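Local coordinates for polyketide synthase (Synechococcus sp., PDB 4GOX), which probably transfers a sulfuryl group from the cofactor PAPS to a polyketide intermediate, activating it during hydrocarbon (olefin) synthesis, at residues A105-I109 against A110-A114; T225-C228 against D229-V233; V233-D236 against E237-N241. One frame throughout, in Å; residues are numbered along the deposited sequence.

Interaction 1: residues A105-I109 against A110-A114; sequences ANTPI and ADIYA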
loop_
_atom_site.group_PDB
_atom_site.type_symbol
_atom_site.label_atom_id
_atom_site.label_comp_id
_atom_site.label_asym_id
_atom_site.label_seq_id
_atom_site.Cartn_x
_atom_site.Cartn_y
_atom_site.Cartn_z
ATOM N N ALA A 105 -7.401 20.841 15.158
ATOM C CA ALA A 105 -8.791 20.456 15.416
ATOM C C ALA A 105 -8.925 18.980 15.898
ATOM O O ALA A 105 -10.046 18.549 16.217
ATOM C CB ALA A 105 -9.628 20.683 14.162
ATOM N N ASN A 106 -7.785 18.225 15.963
ATOM C CA ASN A 106 -7.717 16.784 16.331
ATOM C C ASN A 106 -8.735 16.011 15.491
ATOM O O ASN A 106 -9.549 15.241 16.013
ATOM C CB ASN A 106 -7.946 16.554 17.848
ATOM C CG ASN A 106 -6.742 16.847 18.699
ATOM O OD1 ASN A 106 -5.692 16.210 18.578
ATOM N ND2 ASN A 106 -6.884 17.784 19.617
ATOM N N THR A 107 -8.727 16.296 14.181
ATOM C CA THR A 107 -9.670 15.740 13.226
ATOM C C THR A 107 -9.589 14.207 13.130
ATOM O O THR A 107 -8.521 13.682 12.844
ATOM C CB THR A 107 -9.578 16.482 11.883
ATOM O OG1 THR A 107 -9.776 17.880 12.127
ATOM C CG2 THR A 107 -10.603 15.984 10.880
ATOM N N PRO A 108 -10.714 13.497 13.400
ATOM C CA PRO A 108 -10.707 12.028 13.308
ATOM C C PRO A 108 -10.293 11.545 11.922
ATOM O O PRO A 108 -10.678 12.142 10.900
ATOM C CB PRO A 108 -12.160 11.653 13.606
ATOM C CG PRO A 108 -12.700 12.799 14.405
ATOM C CD PRO A 108 -12.038 14.004 13.833
ATOM N N ILE A 109 -9.489 10.469 11.883
ATOM C CA ILE A 109 -9.011 9.871 10.633
ATOM C C ILE A 109 -10.195 9.428 9.749
ATOM O O ILE A 109 -10.117 9.536 8.515
ATOM C CB ILE A 109 -7.965 8.769 10.959
ATOM C CG1 ILE A 109 -6.632 9.349 11.511
ATOM C CG2 ILE A 109 -7.827 7.656 9.920
ATOM C CD1 ILE A 109 -5.804 10.207 10.688
ATOM N N ALA A 110 -11.304 9.002 10.389
ATOM C CA ALA A 110 -12.550 8.620 9.714
ATOM C C ALA A 110 -13.015 9.767 8.795
ATOM O O ALA A 110 -13.493 9.518 7.685
ATOM C CB ALA A 110 -13.629 8.337 10.753
ATOM N N ASP A 111 -12.855 11.019 9.278
ATOM C CA ASP A 111 -13.227 12.252 8.584
ATOM C C ASP A 111 -12.301 12.566 7.425
ATOM O O ASP A 111 -12.791 13.033 6.404
ATOM C CB ASP A 111 -13.308 13.432 9.572
ATOM C CG ASP A 111 -14.453 13.352 10.563
ATOM O OD1 ASP A 111 -15.218 12.362 10.516
ATOM O OD2 ASP A 111 -14.600 14.287 11.367
ATOM N N ILE A 112 -10.973 12.287 7.568
ATOM C CA ILE A 112 -9.975 12.494 6.514
ATOM C C ILE A 112 -10.265 11.570 5.316
ATOM O O ILE A 112 -10.219 12.024 4.177
ATOM C CB ILE A 112 -8.513 12.391 7.038
ATOM C CG1 ILE A 112 -8.289 13.257 8.291
ATOM C CG2 ILE A 112 -7.489 12.717 5.963
ATOM C CD1 ILE A 112 -8.509 14.836 8.116
ATOM N N TYR A 113 -10.612 10.289 5.582
ATOM C CA TYR A 113 -10.982 9.348 4.533
ATOM C C TYR A 113 -12.246 9.816 3.808
ATOM O O TYR A 113 -12.236 9.850 2.580
ATOM C CB TYR A 113 -11.143 7.918 5.078
ATOM C CG TYR A 113 -9.831 7.178 5.258
ATOM C CD1 TYR A 113 -9.386 6.801 6.526
ATOM C CD2 TYR A 113 -9.057 6.815 4.159
ATOM C CE1 TYR A 113 -8.204 6.070 6.691
ATOM C CE2 TYR A 113 -7.863 6.107 4.313
ATOM C CZ TYR A 113 -7.450 5.720 5.579
ATOM O OH TYR A 113 -6.260 5.050 5.722
ATOM N N ALA A 114 -13.314 10.207 4.549
ATOM C CA ALA A 114 -14.578 10.692 3.964
ATOM C C ALA A 114 -14.351 11.960 3.126
ATOM O O ALA A 114 -14.963 12.112 2.059
ATOM C CB ALA A 114 -15.615 10.948 5.046
#

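Interaction 2: residues T225-C228 against D229-V233; sequences TNIC and DFLGV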
loop_
_atom_site.group_PDB
_atom_site.type_symbol
_atom_site.label_atom_id
_atom_site.label_comp_id
_atom_site.label_asym_id
_atom_site.label_seq_id
_atom_site.Cartn_x
_atom_site.Cartn_y
_atom_site.Cartn_z
ATOM N N THR A 225 -5.770 -6.444 -15.362
ATOM C CA THR A 225 -7.147 -6.702 -15.812
ATOM C C THR A 225 -7.920 -7.345 -14.655
ATOM O O THR A 225 -9.024 -6.906 -14.354
ATOM C CB THR A 225 -7.148 -7.517 -17.120
ATOM O OG1 THR A 225 -6.740 -6.645 -18.170
ATOM C CG2 THR A 225 -8.508 -8.133 -17.455
ATOM N N ASN A 226 -7.300 -8.335 -13.971
ATOM C CA ASN A 226 -7.887 -9.008 -12.809
ATOM C C ASN A 226 -8.125 -8.019 -11.656
ATOM O O ASN A 226 -9.159 -8.103 -10.977
ATOM C CB ASN A 226 -6.998 -10.154 -12.335
ATOM C CG ASN A 226 -6.900 -11.307 -13.291
ATOM O OD1 ASN A 226 -7.826 -11.617 -14.050
ATOM N ND2 ASN A 226 -5.778 -12.003 -13.244
ATOM N N ILE A 227 -7.174 -7.093 -11.438
ATOM C CA ILE A 227 -7.269 -6.065 -10.386
ATOM C C ILE A 227 -8.456 -5.135 -10.708
ATOM O O ILE A 227 -9.252 -4.852 -9.815
ATOM C CB ILE A 227 -5.934 -5.299 -10.182
ATOM C CG1 ILE A 227 -4.843 -6.244 -9.637
ATOM C CG2 ILE A 227 -6.131 -4.106 -9.252
ATOM C CD1 ILE A 227 -3.461 -5.630 -9.554
ATOM N N CYS A 228 -8.585 -4.712 -11.999
ATOM C CA CYS A 228 -9.670 -3.874 -12.507
ATOM C C CYS A 228 -11.040 -4.544 -12.303
ATOM O O CYS A 228 -11.997 -3.880 -11.883
ATOM C CB CYS A 228 -9.436 -3.516 -13.976
ATOM S SG CYS A 228 -8.158 -2.254 -14.227
ATOM N N ASP A 229 -11.118 -5.864 -12.586
ATOM C CA ASP A 229 -12.336 -6.655 -12.406
ATOM C C ASP A 229 -12.711 -6.682 -10.927
ATOM O O ASP A 229 -13.891 -6.552 -10.590
ATOM C CB ASP A 229 -12.153 -8.087 -12.949
ATOM C CG ASP A 229 -11.983 -8.206 -14.464
ATOM O OD1 ASP A 229 -12.375 -7.250 -15.193
ATOM O OD2 ASP A 229 -11.480 -9.254 -14.922
ATOM N N PHE A 230 -11.693 -6.810 -10.050
ATOM C CA PHE A 230 -11.859 -6.831 -8.598
ATOM C C PHE A 230 -12.385 -5.489 -8.071
ATOM O O PHE A 230 -13.327 -5.474 -7.279
ATOM C CB PHE A 230 -10.539 -7.220 -7.915
ATOM C CG PHE A 230 -10.551 -7.129 -6.404
ATOM C CD1 PHE A 230 -11.263 -8.050 -5.639
ATOM C CD2 PHE A 230 -9.793 -6.170 -5.743
ATOM C CE1 PHE A 230 -11.260 -7.974 -4.241
ATOM C CE2 PHE A 230 -9.794 -6.092 -4.346
ATOM C CZ PHE A 230 -10.532 -6.988 -3.606
ATOM N N LEU A 231 -11.798 -4.375 -8.547
ATOM C CA LEU A 231 -12.178 -3.014 -8.161
ATOM C C LEU A 231 -13.463 -2.504 -8.843
ATOM O O LEU A 231 -14.001 -1.477 -8.428
ATOM C CB LEU A 231 -11.010 -2.043 -8.424
ATOM C CG LEU A 231 -9.693 -2.313 -7.666
ATOM C CD1 LEU A 231 -8.602 -1.367 -8.129
ATOM C CD2 LEU A 231 -9.881 -2.236 -6.156
ATOM N N GLY A 232 -13.931 -3.214 -9.876
ATOM C CA GLY A 232 -15.137 -2.866 -10.618
ATOM C C GLY A 232 -14.956 -1.786 -11.665
ATOM O O GLY A 232 -15.911 -1.077 -11.991
ATOM N N VAL A 233 -13.739 -1.647 -12.207
ATOM C CA VAL A 233 -13.458 -0.673 -13.271
ATOM C C VAL A 233 -13.048 -1.409 -14.559
ATOM O O VAL A 233 -12.742 -2.602 -14.513
ATOM C CB VAL A 233 -12.433 0.422 -12.855
ATOM C CG1 VAL A 233 -12.992 1.300 -11.735
ATOM C CG2 VAL A 233 -11.079 -0.187 -12.450
#

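Interaction 3: residues V233-D236 against E237-N241; sequences VDFD and EALLN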
loop_
_atom_site.group_PDB
_atom_site.type_symbol
_atom_site.label_atom_id
_atom_site.label_comp_id
_atom_site.label_asym_id
_atom_site.label_seq_id
_atom_site.Cartn_x
_atom_site.Cartn_y
_atom_site.Cartn_z
ATOM N N VAL A 233 -13.739 -1.647 -12.207
ATOM C CA VAL A 233 -13.458 -0.673 -13.271
ATOM C C VAL A 233 -13.048 -1.409 -14.559
ATOM O O VAL A 233 -12.742 -2.602 -14.513
ATOM C CB VAL A 233 -12.433 0.422 -12.855
ATOM C CG1 VAL A 233 -12.992 1.300 -11.735
ATOM C CG2 VAL A 233 -11.079 -0.187 -12.450
ATOM N N ASP A 234 -13.059 -0.718 -15.699
ATOM C CA ASP A 234 -12.620 -1.334 -16.942
ATOM C C ASP A 234 -11.115 -1.164 -17.038
ATOM O O ASP A 234 -10.576 -0.224 -16.453
ATOM C CB ASP A 234 -13.302 -0.688 -18.159
ATOM C CG ASP A 234 -14.788 -0.957 -18.257
ATOM O OD1 ASP A 234 -15.228 -2.042 -17.807
ATOM O OD2 ASP A 234 -15.508 -0.104 -18.817
ATOM N N PHE A 235 -10.437 -2.053 -17.787
ATOM C CA PHE A 235 -8.994 -1.946 -17.983
ATOM C C PHE A 235 -8.730 -0.706 -18.853
ATOM O O PHE A 235 -9.520 -0.395 -19.736
ATOM C CB PHE A 235 -8.418 -3.229 -18.631
ATOM C CG PHE A 235 -6.955 -3.135 -19.008
ATOM C CD1 PHE A 235 -5.961 -3.429 -18.084
ATOM C CD2 PHE A 235 -6.573 -2.733 -20.286
ATOM C CE1 PHE A 235 -4.609 -3.311 -18.424
ATOM C CE2 PHE A 235 -5.222 -2.612 -20.625
ATOM C CZ PHE A 235 -4.251 -2.911 -19.697
ATOM N N ASP A 236 -7.656 0.025 -18.550
ATOM C CA ASP A 236 -7.227 1.218 -19.273
ATOM C C ASP A 236 -5.743 1.040 -19.541
ATOM O O ASP A 236 -5.001 0.630 -18.649
ATOM C CB ASP A 236 -7.470 2.474 -18.416
ATOM C CG ASP A 236 -7.236 3.783 -19.141
ATOM O OD1 ASP A 236 -8.199 4.563 -19.281
ATOM O OD2 ASP A 236 -6.085 4.037 -19.548
ATOM N N GLU A 237 -5.316 1.383 -20.753
ATOM C CA GLU A 237 -3.938 1.263 -21.243
ATOM C C GLU A 237 -2.910 2.021 -20.408
ATOM O O GLU A 237 -1.763 1.582 -20.333
ATOM C CB GLU A 237 -3.838 1.687 -22.726
ATOM C CG GLU A 237 -4.390 0.660 -23.701
ATOM C CD GLU A 237 -3.707 -0.695 -23.740
ATOM O OE1 GLU A 237 -4.430 -1.712 -23.839
ATOM O OE2 GLU A 237 -2.455 -0.744 -23.685
ATOM N N ALA A 238 -3.317 3.159 -19.797
ATOM C CA ALA A 238 -2.465 3.999 -18.949
ATOM C C ALA A 238 -1.874 3.202 -17.785
ATOM O O ALA A 238 -0.788 3.533 -17.315
ATOM C CB ALA A 238 -3.257 5.181 -18.419
ATOM N N LEU A 239 -2.563 2.125 -17.359
ATOM C CA LEU A 239 -2.094 1.232 -16.289
ATOM C C LEU A 239 -0.741 0.630 -16.636
ATOM O O LEU A 239 0.032 0.323 -15.734
ATOM C CB LEU A 239 -3.078 0.079 -16.053
ATOM C CG LEU A 239 -4.447 0.403 -15.459
ATOM C CD1 LEU A 239 -5.308 -0.818 -15.473
ATOM C CD2 LEU A 239 -4.343 0.949 -14.049
ATOM N N LEU A 240 -0.473 0.434 -17.938
ATOM C CA LEU A 240 0.767 -0.178 -18.412
ATOM C C LEU A 240 1.907 0.813 -18.620
ATOM O O LEU A 240 3.013 0.399 -18.991
ATOM C CB LEU A 240 0.507 -0.991 -19.704
ATOM C CG LEU A 240 -0.515 -2.141 -19.608
ATOM C CD1 LEU A 240 -0.744 -2.769 -20.954
ATOM C CD2 LEU A 240 -0.068 -3.216 -18.613
ATOM N N ASN A 241 1.659 2.113 -18.381
ATOM C CA ASN A 241 2.677 3.137 -18.609
ATOM C C ASN A 241 2.921 3.978 -17.359
ATOM O O ASN A 241 2.634 5.178 -17.378
ATOM C CB ASN A 241 2.293 3.990 -19.822
ATOM C CG ASN A 241 2.087 3.170 -21.073
ATOM O OD1 ASN A 241 3.042 2.815 -21.774
ATOM N ND2 ASN A 241 0.836 2.798 -21.343
#

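Interaction 1: residues A105-I109 against A110-A114
Thr-107 meets the first turn of helix 109-119 through its methyl group. CG2 touches Ile-112 CD1 at 3.7 Å and Asp-111 CB at 3.9 Å, and the short threonine side chain stands at about a right angle to both partners. With CG2 anti to the backbone N (OG1 chi1 -55°), the methyl group turns to the helix while OG1 serves another purpose, a hydrogen bond to Trp-102 O in the preceding helix. Pro-108 and Asp-111 are related differently: they run alongside and point the same way, with Pro-108 CD 3.6 Å from Asp-111 OD2. Ile-109 and Tyr-113 make a slanted crossing, with Ile-109 CG2 resting 3.6 Å from Tyr-113 CE1. Pro-108 holds the N-cap position. Its carbonyl O accepts Asp-111 N at 2.9 Å, with the donor well above the carbonyl plane, and more weakly Ile-112 N at 3.3 Å. The next carbonyl makes the straighter bond: Tyr-113 N reaches Ile-109 O at 3.1 Å with an N-H...O angle of 165°, nearly in line with the carbonyl bond. Helix 92-104 ends in a Schellman motif with Asn-106 at positive phi, and the next helix starts three residues later. Ile-109 and Ile-112 pack on Met-64 of helix 64-71, and backbone bonds tie Thr-107 to Met-64 and Ile-109 to Glu-62. Tyr-113 reaches the central parallel sheet, where its side chain touches Ile-26 and Phe-28 of strand 26-30, its hydroxyl is bonded to Asp-127 of strand 124-129, and Phe-146 meets it edge-to-face.

Interaction 2: residues T225-C228 against D229-V233
Thr-225 and Asp-229 lie side by side along helix 220-231, pointing the same way, with Thr-225 CG2 4.1 Å from Asp-229 OD2. Asp-229 N gives its hydrogen to Thr-225 O at 2.9 Å, while Thr-225 OG1 bonds back to Arg-221 O. One residue on, Asn-226 O takes Phe-230 N at 3.0 Å; Phe-230 CG is anti to its backbone N (chi1 174°), which leads the ring away from this turn to Lys-150, Ile-152 and Leu-209. Ile-227 O accepts Leu-231 N in its carbonyl plane, and Ile-227 CG2 runs beside Leu-231 CD1 at 3.9 Å. These two form part of the face that covers strands 149-155 and 208-212 of the parallel sheet, the layered alpha/beta core of the P-loop-like sulfotransferase fold. Cys-228 O closes the helix. It accepts Val-233 N at 2.9 Å, a six-to-one bond that goes with the positive phi of Gly-232. Gly-232 N is held weakly by Cys-228 O and also makes a weak bond to Asp-229 O, a pattern that resembles a Schellman ending. Beyond the bend, Val-233 CG2 comes back to within 4.0 Å of Cys-228 SG.

Interaction 3: residues V233-D236 against E237-N241
Phe-235 spreads its ring against three residues of the 3-10 segment 237-240. From CB the chain continues with CG anti to the backbone N (chi1 173°), which swings the ring forward along the chain. On one side of the ring, CD1 lies 3.7 Å from Leu-239 CD1, and CE1 touches the same methyl group; the approach is slanted. At the far end CZ meets Leu-240 CD1, also at 3.7 Å, where the two side chains cross at about a right angle and the methyl lies at the ring edge, in the ring plane. On the other side CE2 points to Glu-237 OE1, 3.4 Å away and likewise in plane, with the carboxylate turned 76° against the ring. The next residue starts the turn itself. Asp-236 OD2 accepts Ala-238 N at 2.9 Å through its anti lone pair, closing an Asx turn, while Asp-236 O takes Leu-239 N at 3.1 Å from above the carbonyl plane. Side chain and main chain of one aspartate thus grip two successive amides at the start of the 3-10 segment. Asp-236 also packs on His-47 and Pro-48. Glu-237 OE1 has its stronger partner outside, a salt bridge to Arg-221 of helix 220-231, which probably fixes the carboxylate beside the ring. An anionic oxygen facing the slightly positive ring edge would be mildly favourable, so Phe-235 can join the leucine methyl groups and a charged pair at the protein surface without presenting its pi face to the carboxylate.

Interaction 1 comes first along the chain, at the turn between helices 92-104 and 109-119, and stands apart: its nearest atoms are about 14 Å from interaction 2 and about 17 Å from interaction 3. The other two follow in series, sharing Val-233, just past the end of helix 220-231, from which a short loop leads to the 3-10 segment 237-240. None crosses or encloses another, and each closes only a short local turn. Interactions 2 and 3 also touch in space: Cys-228 SG lies 3.4 Å from Leu-239 CD1, and Thr-225 OG1 3.3 Å from Phe-235 CD1, so residues 233-241 fold back on the helix that covers strands 149-155 and 208-212.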